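Local coordinates for SusD-like carbohydrate binding protein (Bacteroides vulgatus, PDB 3LEW) that probably binds carbohydrate nutrients at the outer membrane as a member of the SusD family, at residues Q416-R421 / F461-K466; D53-D58 / F407-I412; N71-I76 / F453-K458; S134-A139 / Y468-T473. One frame throughout, in Å; residues are numbered along the deposited sequence.

Contact 1. Residues Q416-R421 / F461-K466; sequences QQTVVR and FCPNSK
N464 ND2 donates to Q416 OE1 at 2.9 Å, an almost straight bond (174° at the hydrogen) that lies in the amide plane of N464 and is tilted from the carbonyl plane of Q416. The Q416 chain is extended beyond CG, which carries its amide out to N464; the two amide planes stand 35° apart. Beside this bond a water donates to Q417 O and accepts from N464 N, and P463 CA makes a CA-H...O contact with Q417 O at 3.5 Å. The backbones run in nearly opposite directions here.

At the other end the contact is apolar. In one of two modelled positions of V419, CG1, set anti to the backbone N (chi1 164°), stands over the centre of one face of the F461 ring in a CH-pi contact, 3.8 Å from the centroid. The R421 side chain passes the same ring at about a right angle, CD lying 4.0 Å from F461 CE2, while its guanidinium goes on to G56 O, N71 O and F452 O.

Helix 408-414 closes in a Schellman motif, Q416 being the first residue to leave helical geometry, and the loop beyond leads to strand 429-434. Segment 461-466 belongs to the long loop between strand 440-448 and helix 474-479, so the contact ties together the two connections on either side of the 429-434/440-448 hairpin.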
loop_
_atom_site.group_PDB
_atom_site.type_symbol
_atom_site.label_atom_id
_atom_site.label_comp_id
_atom_site.label_asym_id
_atom_site.label_seq_id
_atom_site.Cartn_x
_atom_site.Cartn_y
_atom_site.Cartn_z
ATOM N N GLN A 416 12.004 7.768 -8.143
ATOM C CA GLN A 416 13.079 7.339 -9.067
ATOM C C GLN A 416 14.288 6.837 -8.288
ATOM O O GLN A 416 15.443 7.147 -8.603
ATOM C CB GLN A 416 13.442 8.425 -10.078
ATOM C CG GLN A 416 12.287 8.805 -10.976
ATOM C CD GLN A 416 12.690 9.764 -12.053
ATOM O OE1 GLN A 416 13.534 9.445 -12.932
ATOM N NE2 GLN A 416 12.135 10.961 -11.995
ATOM N N GLN A 417 14.013 6.027 -7.271
ATOM C CA GLN A 417 15.068 5.474 -6.467
ATOM C C GLN A 417 15.403 4.086 -6.936
ATOM O O GLN A 417 14.727 3.542 -7.810
ATOM C CB GLN A 417 14.650 5.497 -4.992
ATOM C CG GLN A 417 14.739 6.889 -4.373
ATOM C CD GLN A 417 14.330 6.849 -2.930
ATOM O OE1 GLN A 417 13.152 6.647 -2.616
ATOM N NE2 GLN A 417 15.306 7.001 -2.030
ATOM N N THR A 418 16.496 3.529 -6.399
ATOM C CA THR A 418 16.805 2.137 -6.668
ATOM C C THR A 418 16.586 1.276 -5.444
ATOM O O THR A 418 16.746 1.699 -4.304
ATOM C CB THR A 418 18.223 1.933 -7.190
ATOM O OG1 THR A 418 18.371 0.563 -7.617
ATOM C CG2 THR A 418 19.300 2.314 -6.124
ATOM N N VAL A 419 16.158 0.039 -5.681
ATOM C CA VAL A 419 16.166 -1.015 -4.671
ATOM C C VAL A 419 17.589 -1.211 -4.206
ATOM O O VAL A 419 18.500 -1.210 -5.028
ATOM C CB VAL A 419 15.680 -2.351 -5.284
ATOM C CG1 VAL A 419 16.049 -3.574 -4.379
ATOM C CG2 VAL A 419 14.201 -2.272 -5.541
ATOM N N VAL A 420 17.803 -1.394 -2.910
ATOM C CA VAL A 420 19.142 -1.618 -2.366
ATOM C C VAL A 420 19.057 -2.844 -1.446
ATOM O O VAL A 420 18.183 -2.919 -0.563
ATOM C CB VAL A 420 19.659 -0.399 -1.530
ATOM C CG1 VAL A 420 21.030 -0.708 -0.892
ATOM C CG2 VAL A 420 19.765 0.844 -2.415
ATOM N N ARG A 421 19.941 -3.803 -1.685
ATOM C CA ARG A 421 19.969 -5.064 -0.917
ATOM C C ARG A 421 21.385 -5.569 -0.723
ATOM O O ARG A 421 22.035 -6.030 -1.676
ATOM C CB ARG A 421 19.175 -6.158 -1.629
ATOM C CG ARG A 421 17.660 -5.846 -1.712
ATOM C CD ARG A 421 16.909 -6.962 -2.321
ATOM N NE ARG A 421 15.474 -6.652 -2.431
ATOM C CZ ARG A 421 14.617 -7.445 -3.055
ATOM N NH1 ARG A 421 15.058 -8.551 -3.654
ATOM N NH2 ARG A 421 13.325 -7.133 -3.122
ATOM N N PHE A 461 20.473 -3.620 -9.826
ATOM C CA PHE A 461 19.316 -2.815 -9.473
ATOM C C PHE A 461 19.614 -1.374 -9.862
ATOM O O PHE A 461 20.736 -0.908 -9.716
ATOM C CB PHE A 461 19.101 -2.821 -7.973
ATOM C CG PHE A 461 18.674 -4.140 -7.411
ATOM C CD1 PHE A 461 17.745 -4.934 -8.059
ATOM C CD2 PHE A 461 19.201 -4.575 -6.181
ATOM C CE1 PHE A 461 17.317 -6.149 -7.509
ATOM C CE2 PHE A 461 18.774 -5.782 -5.645
ATOM C CZ PHE A 461 17.830 -6.554 -6.302
ATOM N N CYS A 462 18.625 -0.706 -10.420
ATOM C CA CYS A 462 18.788 0.676 -10.862
ATOM C C CYS A 462 17.424 1.372 -10.786
ATOM O O CYS A 462 16.384 0.720 -10.631
ATOM C CB CYS A 462 19.315 0.693 -12.304
ATOM S SG CYS A 462 18.218 0.036 -13.543
ATOM N N PRO A 463 17.413 2.716 -10.849
ATOM C CA PRO A 463 16.136 3.382 -10.963
ATOM C C PRO A 463 15.419 3.091 -12.289
ATOM O O PRO A 463 16.022 2.772 -13.311
ATOM C CB PRO A 463 16.506 4.889 -10.886
ATOM C CG PRO A 463 17.899 4.925 -10.371
ATOM C CD PRO A 463 18.540 3.671 -10.814
ATOM N N ASN A 464 14.102 3.193 -12.245
ATOM C CA ASN A 464 13.300 3.178 -13.451
ATOM C C ASN A 464 13.470 1.895 -14.268
ATOM O O ASN A 464 13.553 1.918 -15.511
ATOM C CB ASN A 464 13.595 4.404 -14.298
ATOM C CG ASN A 464 13.261 5.726 -13.605
ATOM O OD1 ASN A 464 12.324 5.827 -12.806
ATOM N ND2 ASN A 464 14.040 6.762 -13.930
ATOM N N SER A 465 13.529 0.775 -13.575
ATOM C CA SER A 465 13.620 -0.541 -14.231
ATOM C C SER A 465 12.263 -1.044 -14.669
ATOM O O SER A 465 11.291 -0.915 -13.928
ATOM C CB SER A 465 14.228 -1.557 -13.245
ATOM O OG SER A 465 14.215 -2.889 -13.759
ATOM N N LYS A 466 12.236 -1.721 -15.821
ATOM C CA LYS A 466 11.057 -2.475 -16.253
ATOM C C LYS A 466 10.543 -3.431 -15.193
ATOM O O LYS A 466 9.366 -3.715 -15.152
ATOM C CB LYS A 466 11.350 -3.262 -17.558
ATOM C CG LYS A 466 12.247 -4.465 -17.418
ATOM C CD LYS A 466 12.709 -4.984 -18.803
ATOM C CE LYS A 466 13.485 -6.296 -18.673
ATOM N NZ LYS A 466 14.045 -6.809 -19.989
HETATM O O HOH W 1 12.840 3.966 -9.736
#

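Contact 2. Residues D53-D58 / F407-I412; sequences DAMGSD and FSLIDI
D53 OD1 receives S408 N at 3.2 Å, met nearly along its C-O axis, and a weak, bent bond from F407 N at 3.3 Å. The S408 amide opens helix 408-414 and that of F407 lies just before it, where the helix dipole would probably favour a negative carboxylate. This polar side is the looser one, filled in by water: one molecule donates to D53 OD1 and accepts from F407 N, and a second donates to D53 O and to S408 OG while accepting from D58 N. An alanine in place of D53 is likely to leave the F407 and S408 amides without their carboxylate acceptor and the first water without its acceptor on this segment.

The tightly packed side is largely apolar. G56 CA sits 3.8 Å from S408 CB and 3.9 Å from I412 CD1; G56, without a CB, lets the two backbones come this close. The selenomethionine M55, its chain bent at the last torsion (chi3 70°), lays CE 3.7 Å from L409 CD2. M55 O, buried against I412 CD1, has no polar partner in the model.

Segment 53-58 thus carries the end of helix 46-54 onto the first turn of helix 408-414. Helix 202-215 adjoins F407 and I410, helix 111-135 touches I410, and helix 387-401 lies against F407 and S57, placing the junction deep within the helical body.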
loop_
_atom_site.group_PDB
_atom_site.type_symbol
_atom_site.label_atom_id
_atom_site.label_comp_id
_atom_site.label_asym_id
_atom_site.label_seq_id
_atom_site.Cartn_x
_atom_site.Cartn_y
_atom_site.Cartn_z
ATOM N N ASP A 53 5.730 -4.422 -1.090
ATOM C CA ASP A 53 6.791 -4.526 -0.110
ATOM C C ASP A 53 7.801 -5.593 -0.436
ATOM O O ASP A 53 8.985 -5.409 -0.158
ATOM C CB ASP A 53 6.182 -4.725 1.303
ATOM C CG ASP A 53 5.475 -3.475 1.798
ATOM O OD1 ASP A 53 5.930 -2.333 1.489
ATOM O OD2 ASP A 53 4.471 -3.618 2.515
ATOM N N ALA A 54 7.370 -6.725 -1.013
ATOM C CA ALA A 54 8.297 -7.746 -1.458
ATOM C C ALA A 54 9.249 -7.184 -2.515
ATOM O O ALA A 54 10.399 -7.599 -2.620
ATOM C CB ALA A 54 7.526 -9.002 -2.016
HETATM N N MSE A 55 8.788 -6.193 -3.259
HETATM C CA MSE A 55 9.603 -5.583 -4.312
HETATM C C MSE A 55 10.419 -4.337 -3.833
HETATM O O MSE A 55 10.781 -3.476 -4.641
HETATM C CB MSE A 55 8.631 -5.277 -5.447
HETATM C CG MSE A 55 8.101 -6.570 -6.105
HETATM SE SE MSE A 55 6.674 -6.260 -7.318
HETATM C CE MSE A 55 7.596 -5.355 -8.770
ATOM N N GLY A 56 10.771 -4.313 -2.541
ATOM C CA GLY A 56 11.467 -3.212 -1.955
ATOM C C GLY A 56 12.810 -3.634 -1.365
ATOM O O GLY A 56 13.331 -4.743 -1.639
ATOM N N SER A 57 13.366 -2.747 -0.563
ATOM C CA SER A 57 14.686 -2.943 0.000
ATOM C C SER A 57 14.662 -3.593 1.349
ATOM O O SER A 57 15.734 -3.937 1.852
ATOM C CB SER A 57 15.395 -1.575 0.121
ATOM O OG SER A 57 15.580 -0.998 -1.181
ATOM N N ASP A 58 13.488 -3.671 1.980
ATOM C CA ASP A 58 13.445 -3.975 3.426
ATOM C C ASP A 58 12.856 -5.314 3.837
ATOM O O ASP A 58 12.778 -5.640 5.074
ATOM C CB ASP A 58 12.721 -2.852 4.147
ATOM C CG ASP A 58 13.345 -1.499 3.856
ATOM O OD1 ASP A 58 14.598 -1.462 3.882
ATOM O OD2 ASP A 58 12.585 -0.545 3.523
ATOM N N PHE A 407 3.946 0.212 0.666
ATOM C CA PHE A 407 4.456 1.420 0.037
ATOM C C PHE A 407 5.846 1.269 -0.588
ATOM O O PHE A 407 6.264 2.180 -1.304
ATOM C CB PHE A 407 4.543 2.545 1.069
ATOM C CG PHE A 407 3.222 2.942 1.668
ATOM C CD1 PHE A 407 2.427 3.880 1.059
ATOM C CD2 PHE A 407 2.779 2.369 2.856
ATOM C CE1 PHE A 407 1.200 4.234 1.617
ATOM C CE2 PHE A 407 1.559 2.741 3.438
ATOM C CZ PHE A 407 0.785 3.692 2.814
ATOM N N SER A 408 6.576 0.183 -0.335
ATOM C CA SER A 408 8.003 0.207 -0.729
ATOM C C SER A 408 8.209 0.440 -2.225
ATOM O O SER A 408 8.962 1.319 -2.624
ATOM C CB SER A 408 8.764 -1.063 -0.330
ATOM O OG SER A 408 8.692 -1.337 1.078
ATOM N N LEU A 409 7.520 -0.335 -3.067
ATOM C CA LEU A 409 7.671 -0.180 -4.535
ATOM C C LEU A 409 7.116 1.151 -4.991
ATOM O O LEU A 409 7.619 1.752 -5.928
ATOM C CB LEU A 409 6.933 -1.294 -5.263
ATOM C CG LEU A 409 6.971 -1.282 -6.807
ATOM C CD1 LEU A 409 8.405 -1.552 -7.362
ATOM C CD2 LEU A 409 5.944 -2.329 -7.366
ATOM N N ILE A 410 6.036 1.604 -4.348
ATOM C CA ILE A 410 5.379 2.857 -4.766
ATOM C C ILE A 410 6.314 4.035 -4.588
ATOM O O ILE A 410 6.454 4.881 -5.458
ATOM C CB ILE A 410 4.090 3.116 -3.912
ATOM C CG1 ILE A 410 3.093 1.946 -4.078
ATOM C CG2 ILE A 410 3.533 4.525 -4.191
ATOM C CD1 ILE A 410 2.718 1.593 -5.496
ATOM N N ASP A 411 7.084 3.996 -3.517
ATOM C CA ASP A 411 8.107 5.013 -3.252
ATOM C C ASP A 411 9.295 4.905 -4.186
ATOM O O ASP A 411 9.780 5.917 -4.666
ATOM C CB ASP A 411 8.580 4.951 -1.819
ATOM C CG ASP A 411 7.553 5.500 -0.833
ATOM O OD1 ASP A 411 6.524 6.140 -1.217
ATOM O OD2 ASP A 411 7.769 5.277 0.383
ATOM N N ILE A 412 9.755 3.675 -4.461
ATOM C CA ILE A 412 10.851 3.429 -5.415
ATOM C C ILE A 412 10.514 4.031 -6.799
ATOM O O ILE A 412 11.333 4.726 -7.440
ATOM C CB ILE A 412 11.154 1.907 -5.485
ATOM C CG1 ILE A 412 11.958 1.534 -4.218
ATOM C CG2 ILE A 412 11.967 1.516 -6.764
ATOM C CD1 ILE A 412 12.065 0.042 -3.925
HETATM O O HOH W 2 5.757 -0.111 3.002
HETATM O O HOH W 3 10.653 -3.522 1.280
#

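Contact 3. Residues N71-I76 / F453-K458; sequences NEFSAI and FNFPDK
F73 and F455 form a T-shaped (edge-to-face) aromatic pair where a Schellman motif, closing helix 68-71 at F73, meets a type I beta turn running from F455 to K458. The edge of F455 is directed at one face of F73, with centroids 5.2 Å apart and planes at 82°. F455 CE1 stands over the centre of the F73 ring, and CD1 comes within 3.9 Å of F73 CG. With CG anti to the carbonyl carbon (chi1 -65°), the F73 ring is held up to that edge. F455 also stacks on Y467 and meets F461 edge-to-face.

Packing continues through P456, whose ring rests on the backbone of the helix end: CD lies 3.4 Å from E72 O, and apolar contacts run from CD to F73 CB at 4.0 Å and from CG to S74 CB. A leucine at F73 would probably lose the flat face that receives the F455 edge, leaving that ring less firmly fixed in its rotation.

Polar links are indirect. A single water donates to both E72 O and N454 O and so bridges the two backbones. Within the turn, F455 O takes two donors from opposite faces of its plane: K458 N, the bond that closes the turn, and N454 ND2 at 2.9 Å, with F455 O in the amide plane of N454.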
loop_
_atom_site.group_PDB
_atom_site.type_symbol
_atom_site.label_atom_id
_atom_site.label_comp_id
_atom_site.label_asym_id
_atom_site.label_seq_id
_atom_site.Cartn_x
_atom_site.Cartn_y
_atom_site.Cartn_z
ATOM N N ASN A 71 9.665 -11.123 -4.515
ATOM C CA ASN A 71 10.924 -10.702 -3.922
ATOM C C ASN A 71 12.052 -10.750 -4.961
ATOM O O ASN A 71 12.974 -9.946 -4.897
ATOM C CB ASN A 71 11.209 -11.544 -2.678
ATOM C CG ASN A 71 12.206 -10.920 -1.699
ATOM O OD1 ASN A 71 13.060 -11.648 -1.165
ATOM N ND2 ASN A 71 12.050 -9.623 -1.373
ATOM N N GLU A 72 11.961 -11.678 -5.905
ATOM C CA GLU A 72 12.915 -11.869 -6.998
ATOM C C GLU A 72 12.736 -10.896 -8.171
ATOM O O GLU A 72 13.590 -10.846 -9.095
ATOM C CB GLU A 72 12.700 -13.251 -7.611
ATOM C CG GLU A 72 12.966 -14.408 -6.728
ATOM C CD GLU A 72 12.948 -15.704 -7.489
ATOM O OE1 GLU A 72 12.100 -15.882 -8.386
ATOM O OE2 GLU A 72 13.802 -16.551 -7.204
ATOM N N PHE A 73 11.609 -10.189 -8.174
ATOM C CA PHE A 73 11.178 -9.295 -9.273
ATOM C C PHE A 73 10.687 -10.012 -10.526
ATOM O O PHE A 73 10.575 -9.402 -11.606
ATOM C CB PHE A 73 12.241 -8.229 -9.621
ATOM C CG PHE A 73 12.483 -7.251 -8.517
ATOM C CD1 PHE A 73 11.698 -6.131 -8.364
ATOM C CD2 PHE A 73 13.512 -7.450 -7.639
ATOM C CE1 PHE A 73 11.917 -5.236 -7.312
ATOM C CE2 PHE A 73 13.737 -6.597 -6.625
ATOM C CZ PHE A 73 12.943 -5.477 -6.441
ATOM N N SER A 74 10.393 -11.304 -10.427
ATOM C CA SER A 74 9.879 -11.994 -11.617
ATOM C C SER A 74 8.335 -12.033 -11.744
ATOM O O SER A 74 7.835 -12.202 -12.872
ATOM C CB SER A 74 10.460 -13.393 -11.716
ATOM O OG SER A 74 9.929 -14.191 -10.722
ATOM N N ALA A 75 7.606 -11.881 -10.617
ATOM C CA ALA A 75 6.146 -12.086 -10.562
ATOM C C ALA A 75 5.325 -11.068 -11.369
ATOM O O ALA A 75 4.488 -11.446 -12.184
ATOM C CB ALA A 75 5.647 -12.088 -9.100
ATOM N N ILE A 76 5.566 -9.784 -11.151
ATOM C CA ILE A 76 4.739 -8.754 -11.765
ATOM C C ILE A 76 5.146 -8.556 -13.240
ATOM O O ILE A 76 4.295 -8.578 -14.124
ATOM C CB ILE A 76 4.795 -7.450 -10.925
ATOM C CG1 ILE A 76 4.170 -7.685 -9.527
ATOM C CG2 ILE A 76 4.072 -6.273 -11.649
ATOM C CD1 ILE A 76 2.621 -7.875 -9.559
ATOM N N PHE A 453 19.763 -10.380 -5.059
ATOM C CA PHE A 453 20.614 -9.173 -5.057
ATOM C C PHE A 453 20.688 -8.393 -6.397
ATOM O O PHE A 453 21.419 -7.400 -6.520
ATOM C CB PHE A 453 22.048 -9.608 -4.690
ATOM C CG PHE A 453 22.129 -10.238 -3.342
ATOM C CD1 PHE A 453 21.981 -9.467 -2.211
ATOM C CD2 PHE A 453 22.266 -11.606 -3.213
ATOM C CE1 PHE A 453 22.008 -10.046 -0.935
ATOM C CE2 PHE A 453 22.311 -12.180 -1.928
ATOM C CZ PHE A 453 22.175 -11.384 -0.812
ATOM N N ASN A 454 19.972 -8.890 -7.386
ATOM C CA ASN A 454 19.920 -8.277 -8.715
ATOM C C ASN A 454 18.636 -8.695 -9.380
ATOM O O ASN A 454 17.862 -9.471 -8.812
ATOM C CB ASN A 454 21.123 -8.721 -9.543
ATOM C CG ASN A 454 21.346 -10.200 -9.453
ATOM O OD1 ASN A 454 22.206 -10.655 -8.690
ATOM N ND2 ASN A 454 20.536 -10.966 -10.160
ATOM N N PHE A 455 18.365 -8.130 -10.565
ATOM C CA PHE A 455 17.166 -8.444 -11.294
ATOM C C PHE A 455 17.293 -9.812 -11.960
ATOM O O PHE A 455 18.407 -10.333 -12.045
ATOM C CB PHE A 455 16.882 -7.361 -12.337
ATOM C CG PHE A 455 16.453 -6.076 -11.762
ATOM C CD1 PHE A 455 15.346 -6.007 -10.898
ATOM C CD2 PHE A 455 17.090 -4.892 -12.110
ATOM C CE1 PHE A 455 14.905 -4.774 -10.389
ATOM C CE2 PHE A 455 16.649 -3.657 -11.618
ATOM C CZ PHE A 455 15.536 -3.608 -10.737
ATOM N N PRO A 456 16.176 -10.414 -12.409
ATOM C CA PRO A 456 16.252 -11.777 -12.948
ATOM C C PRO A 456 17.211 -11.963 -14.122
ATOM O O PRO A 456 17.763 -13.045 -14.287
ATOM C CB PRO A 456 14.812 -12.036 -13.406
ATOM C CG PRO A 456 14.012 -11.295 -12.504
ATOM C CD PRO A 456 14.767 -10.023 -12.212
ATOM N N ASP A 457 17.434 -10.924 -14.923
ATOM C CA ASP A 457 18.365 -11.049 -16.058
ATOM C C ASP A 457 19.815 -10.638 -15.695
ATOM O O ASP A 457 20.650 -10.322 -16.576
ATOM C CB ASP A 457 17.843 -10.220 -17.209
ATOM C CG ASP A 457 18.023 -8.742 -16.996
ATOM O OD1 ASP A 457 18.174 -8.308 -15.827
ATOM O OD2 ASP A 457 18.011 -8.012 -18.019
ATOM N N LYS A 458 20.080 -10.618 -14.391
ATOM C CA LYS A 458 21.376 -10.283 -13.773
ATOM C C LYS A 458 21.737 -8.806 -13.925
ATOM O O LYS A 458 22.854 -8.409 -13.621
ATOM C CB LYS A 458 22.505 -11.167 -14.317
ATOM C CG LYS A 458 22.203 -12.651 -14.239
ATOM C CD LYS A 458 21.880 -13.104 -12.827
ATOM C CE LYS A 458 22.515 -14.486 -12.528
ATOM N NZ LYS A 458 22.415 -15.439 -13.696
HETATM O O HOH W 4 16.175 -11.570 -9.265
#

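Contact 4. Residues S134-A139 / Y468-T473; sequences SCYSFA and YLYRIT
The C-terminal end of helix 111-135 and the loop that follows it meet the extended lead-in to helix 474-479, which T473 N-caps. One backbone bond joins them, Y470 N to C135 O at 2.9 Å, and two CH-pi contacts flank it. Y470 CB sits over the centre of the Y136 ring, 3.5 Å from the centroid; the two tyrosine rings are inclined at 41°. L469, with CG anti to the carbonyl carbon (chi1 -57°), carries CD1 over the centre of one face of F138, 3.7 Å from its centroid, and L469 CD2 reaches back to S137 O at 3.5 Å. C135 adds CB against Y470 CD1 and, in one of its two modelled positions, an oblique sulfur-aromatic contact, SG lying 4.5 Å from the ring centroid. Y470 OH bonds to N52 and Y136 OH to S86. Y136 OH also donates at 2.6 Å to a water in the plane of its ring, which in turn donates to R471 O.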
loop_
_atom_site.group_PDB
_atom_site.type_symbol
_atom_site.label_atom_id
_atom_site.label_comp_id
_atom_site.label_asym_id
_atom_site.label_seq_id
_atom_site.Cartn_x
_atom_site.Cartn_y
_atom_site.Cartn_z
ATOM N N SER A 134 0.002 5.084 -10.004
ATOM C CA SER A 134 1.211 4.924 -9.176
ATOM C C SER A 134 1.990 3.647 -9.416
ATOM O O SER A 134 3.146 3.573 -8.976
ATOM C CB SER A 134 0.862 5.059 -7.682
ATOM O OG SER A 134 -0.055 4.069 -7.229
ATOM N N CYS A 135 1.402 2.631 -10.064
ATOM C CA CYS A 135 1.988 1.302 -10.265
ATOM C C CYS A 135 2.277 0.914 -11.732
ATOM O O CYS A 135 3.061 0.038 -11.984
ATOM C CB CYS A 135 1.017 0.245 -9.734
ATOM S SG CYS A 135 0.855 0.223 -7.941
ATOM N N TYR A 136 1.554 1.509 -12.684
ATOM C CA TYR A 136 1.607 1.093 -14.102
ATOM C C TYR A 136 2.460 1.981 -15.024
ATOM O O TYR A 136 2.522 1.754 -16.261
ATOM C CB TYR A 136 0.176 0.985 -14.674
ATOM C CG TYR A 136 -0.595 -0.219 -14.190
ATOM C CD1 TYR A 136 -1.062 -0.315 -12.862
ATOM C CD2 TYR A 136 -0.777 -1.309 -15.013
ATOM C CE1 TYR A 136 -1.764 -1.446 -12.379
ATOM C CE2 TYR A 136 -1.455 -2.438 -14.551
ATOM C CZ TYR A 136 -1.930 -2.499 -13.222
ATOM O OH TYR A 136 -2.593 -3.596 -12.843
ATOM N N SER A 137 3.109 2.981 -14.441
ATOM C CA SER A 137 3.983 3.877 -15.176
ATOM C C SER A 137 5.108 4.315 -14.232
ATOM O O SER A 137 4.957 4.323 -13.001
ATOM C CB SER A 137 3.243 5.131 -15.599
ATOM O OG SER A 137 2.038 4.908 -16.337
ATOM N N PHE A 138 6.220 4.711 -14.818
ATOM C CA PHE A 138 7.265 5.402 -14.059
ATOM C C PHE A 138 6.761 6.784 -13.606
ATOM O O PHE A 138 5.647 7.239 -13.988
ATOM C CB PHE A 138 8.573 5.532 -14.871
ATOM C CG PHE A 138 9.167 4.209 -15.252
ATOM C CD1 PHE A 138 9.527 3.294 -14.265
ATOM C CD2 PHE A 138 9.349 3.868 -16.582
ATOM C CE1 PHE A 138 10.095 2.080 -14.590
ATOM C CE2 PHE A 138 9.897 2.641 -16.933
ATOM C CZ PHE A 138 10.295 1.756 -15.925
ATOM N N ALA A 139 7.535 7.399 -12.723
ATOM C CA ALA A 139 7.157 8.682 -12.080
ATOM C C ALA A 139 6.650 9.701 -13.099
ATOM O O ALA A 139 7.122 9.769 -14.252
ATOM C CB ALA A 139 8.332 9.256 -11.314
ATOM N N TYR A 468 10.063 -2.947 -12.129
ATOM C CA TYR A 468 9.266 -2.285 -11.108
ATOM C C TYR A 468 7.794 -2.136 -11.472
ATOM O O TYR A 468 7.001 -1.913 -10.600
ATOM C CB TYR A 468 9.823 -0.896 -10.802
ATOM C CG TYR A 468 11.242 -0.837 -10.264
ATOM C CD1 TYR A 468 11.776 -1.879 -9.488
ATOM C CD2 TYR A 468 12.002 0.330 -10.385
ATOM C CE1 TYR A 468 13.068 -1.806 -8.990
ATOM C CE2 TYR A 468 13.337 0.402 -9.907
ATOM C CZ TYR A 468 13.841 -0.656 -9.160
ATOM O OH TYR A 468 15.139 -0.613 -8.641
ATOM N N LEU A 469 7.446 -2.163 -12.761
ATOM C CA LEU A 469 6.066 -1.766 -13.117
ATOM C C LEU A 469 5.057 -2.882 -13.230
ATOM O O LEU A 469 5.359 -3.971 -13.778
ATOM C CB LEU A 469 6.062 -0.972 -14.418
ATOM C CG LEU A 469 6.911 0.278 -14.496
ATOM C CD1 LEU A 469 6.675 0.955 -15.912
ATOM C CD2 LEU A 469 6.586 1.197 -13.366
ATOM N N TYR A 470 3.837 -2.611 -12.761
ATOM C CA TYR A 470 2.703 -3.484 -13.102
ATOM C C TYR A 470 2.411 -3.283 -14.600
ATOM O O TYR A 470 2.777 -2.240 -15.186
ATOM C CB TYR A 470 1.467 -3.156 -12.292
ATOM C CG TYR A 470 1.497 -3.599 -10.821
ATOM C CD1 TYR A 470 2.437 -3.108 -9.925
ATOM C CD2 TYR A 470 0.489 -4.413 -10.325
ATOM C CE1 TYR A 470 2.407 -3.470 -8.525
ATOM C CE2 TYR A 470 0.457 -4.786 -8.981
ATOM C CZ TYR A 470 1.423 -4.322 -8.096
ATOM O OH TYR A 470 1.313 -4.698 -6.756
ATOM N N ARG A 471 1.877 -4.317 -15.226
ATOM C CA ARG A 471 1.657 -4.369 -16.671
ATOM C C ARG A 471 0.210 -4.586 -17.078
ATOM O O ARG A 471 -0.521 -5.383 -16.529
ATOM C CB ARG A 471 2.499 -5.512 -17.244
ATOM C CG ARG A 471 3.987 -5.340 -16.949
ATOM C CD ARG A 471 4.827 -6.420 -17.594
ATOM N NE ARG A 471 4.796 -6.341 -19.054
ATOM C CZ ARG A 471 5.526 -7.088 -19.873
ATOM N NH1 ARG A 471 6.364 -8.010 -19.391
ATOM N NH2 ARG A 471 5.422 -6.911 -21.204
ATOM N N ILE A 472 -0.200 -3.868 -18.112
ATOM C CA ILE A 472 -1.461 -4.156 -18.776
ATOM C C ILE A 472 -1.446 -5.644 -19.158
ATOM O O ILE A 472 -0.407 -6.199 -19.612
ATOM C CB ILE A 472 -1.644 -3.239 -19.999
ATOM C CG1 ILE A 472 -1.686 -1.767 -19.550
ATOM C CG2 ILE A 472 -2.870 -3.655 -20.774
ATOM C CD1 ILE A 472 -1.483 -0.705 -20.630
ATOM N N THR A 473 -2.574 -6.313 -18.926
ATOM C CA THR A 473 -2.684 -7.773 -19.154
ATOM C C THR A 473 -2.624 -8.171 -20.610
ATOM O O THR A 473 -2.980 -7.373 -21.512
ATOM C CB THR A 473 -3.992 -8.326 -18.582
ATOM O OG1 THR A 473 -5.111 -7.704 -19.228
ATOM C CG2 THR A 473 -4.050 -8.126 -17.025
HETATM O O HOH W 5 -2.377 -5.664 -14.483
#

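Overall arrangement
Contacts 2 and 4 are buried, whereas contacts 1 and 3 lie farther out and are only partly covered. Contacts 1, 3 and 4 all draw on the loop between strand 440-448 and helix 474-479, while helix 408-414 and its exit loop serve contacts 2 and 1. Contacts 2, 3 and 4 join parts of the chain more than 300 residues apart. Chemistry follows place: a side-chain amide pair near the surface in contact 1, a carboxylate at a helix start in contact 2, aromatic and proline packing in contact 3, and ring faces around a backbone bond in contact 4. The R421 guanidinium reaches from contact 1 to both contact 2 and contact 3.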